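PDB 6QVI: ComZ from Thermus thermophilus, which is a competence-associated pilin that probably acts as a DNA receptor at the pilus tip during natural transformation. Local coordinates for residues A[8-11]-A[12-16]. Residues are numbered along the deposited sequence; the frame is centred on the assembly and turned at random.
Sequences TRND and TTSVQ
Asp-11 joins directly to Thr-12, and at this junction a loop turns into the first coil of helix 12-40. The backbone of Asn-10 and Asp-11 is still extended (psi 159° in both), whereas Thr-12 already has helical angles. The first i to i+4 bond of the helix follows at once: Val-15 N donates to Asp-11 O over 3.2 Å, almost straight at 171°. The side chain of the same Asp-11 folds back over the opening turn, because its CG sits between the backbone N and the carbonyl carbon (chi1 56°). One carboxylate oxygen, OD2, thereby accepts a weak bond of 3.4 Å from Ser-14 N, a worked example of the N-cap, in which an aspartate serves an amide that no preceding turn of helix can reach. Helix 12-40, the longest in the chain, is probably the spine helix of the pseudopilin-like domain, as in type IV pilins; the centre of this contact lies about 51 Å from the centre of the chain. Ser-14 OG is modelled only 2.3 Å from Asp-11 OD2, implausibly short and doubtful in detail. The other oxygen, OD1, passes 3.5 Å from Thr-13 CB. In the loop, Asn-10 CB rests against Ser-14 OG, and Thr-8 CG2 meets Val-15 CG2 at 3.6 Å, the two side chains running past each other in opposite directions. From the same turn, Thr-13 and Gln-16 reach loop residues Ala-119 and Ser-116.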
loop_
_atom_site.group_PDB
_atom_site.type_symbol
_atom_site.label_atom_id
_atom_site.label_comp_id
_atom_site.label_asym_id
_atom_site.label_seq_id
_atom_site.Cartn_x
_atom_site.Cartn_y
_atom_site.Cartn_z
ATOM N N THR A 8 10.157 28.534 -38.513
ATOM C CA THR A 8 9.144 29.518 -38.831
ATOM C C THR A 8 9.682 30.483 -39.868
ATOM O O THR A 8 10.858 30.456 -40.241
ATOM C CB THR A 8 8.661 30.242 -37.571
ATOM O OG1 THR A 8 7.393 30.852 -37.856
ATOM C CG2 THR A 8 9.704 31.279 -37.124
ATOM N N ARG A 9 8.781 31.319 -40.365
ATOM C CA ARG A 9 9.191 32.478 -41.145
ATOM C C ARG A 9 8.716 33.770 -40.508
ATOM O O ARG A 9 8.859 34.834 -41.104
ATOM C CB ARG A 9 8.734 32.353 -42.604
ATOM C CG ARG A 9 9.745 31.556 -43.410
ATOM C CD ARG A 9 9.325 31.352 -44.824
ATOM N NE ARG A 9 10.338 30.611 -45.579
ATOM C CZ ARG A 9 11.339 31.173 -46.271
ATOM N NH1 ARG A 9 11.481 32.494 -46.314
ATOM N NH2 ARG A 9 12.197 30.412 -46.943
ATOM N N ASN A 10 8.274 33.717 -39.261
ATOM C CA ASN A 10 7.785 34.921 -38.626
ATOM C C ASN A 10 8.882 35.942 -38.382
ATOM O O ASN A 10 10.081 35.636 -38.379
ATOM C CB ASN A 10 7.057 34.515 -37.362
ATOM C CG ASN A 10 5.756 33.923 -37.714
ATOM O OD1 ASN A 10 5.644 33.289 -38.782
ATOM N ND2 ASN A 10 4.738 34.133 -36.877
ATOM N N ASP A 11 8.444 37.184 -38.228
ATOM C CA ASP A 11 9.367 38.261 -37.947
ATOM C C ASP A 11 10.043 38.023 -36.597
ATOM O O ASP A 11 9.528 37.316 -35.724
ATOM C CB ASP A 11 8.616 39.593 -37.919
ATOM C CG ASP A 11 7.471 39.590 -36.912
ATOM O OD1 ASP A 11 7.101 40.665 -36.399
ATOM O OD2 ASP A 11 6.974 38.492 -36.574
ATOM N N THR A 12 11.188 38.670 -36.413
ATOM C CA THR A 12 11.935 38.471 -35.183
ATOM C C THR A 12 11.103 38.835 -33.952
ATOM O O THR A 12 11.220 38.191 -32.904
ATOM C CB THR A 12 13.220 39.280 -35.236
ATOM O OG1 THR A 12 13.784 39.328 -33.921
ATOM C CG2 THR A 12 12.913 40.695 -35.701
ATOM N N THR A 13 10.283 39.882 -34.053
ATOM C CA THR A 13 9.480 40.354 -32.920
ATOM C C THR A 13 8.550 39.267 -32.385
ATOM O O THR A 13 8.556 38.953 -31.185
ATOM C CB THR A 13 8.632 41.562 -33.362
ATOM O OG1 THR A 13 9.452 42.526 -34.050
ATOM C CG2 THR A 13 7.886 42.195 -32.168
ATOM N N SER A 14 7.725 38.695 -33.264
ATOM C CA SER A 14 6.753 37.720 -32.808
ATOM C C SER A 14 7.469 36.478 -32.285
ATOM O O SER A 14 7.106 35.940 -31.233
ATOM C CB SER A 14 5.757 37.408 -33.931
ATOM O OG SER A 14 6.385 36.811 -35.059
ATOM N N VAL A 15 8.550 36.072 -32.961
ATOM C CA VAL A 15 9.307 34.924 -32.503
ATOM C C VAL A 15 9.792 35.165 -31.077
ATOM O O VAL A 15 9.753 34.250 -30.236
ATOM C CB VAL A 15 10.442 34.587 -33.487
ATOM C CG1 VAL A 15 11.368 33.570 -32.883
ATOM C CG2 VAL A 15 9.866 33.960 -34.733
ATOM N N GLN A 16 10.225 36.389 -30.752
ATOM C CA GLN A 16 10.616 36.593 -29.359
ATOM C C GLN A 16 9.414 36.567 -28.419
ATOM O O GLN A 16 9.554 36.215 -27.251
ATOM C CB GLN A 16 11.389 37.935 -29.187
ATOM C CG GLN A 16 12.540 38.186 -30.164
ATOM C CD GLN A 16 13.073 39.652 -30.143
ATOM O OE1 GLN A 16 14.287 39.878 -30.132
ATOM N NE2 GLN A 16 12.161 40.627 -30.059
#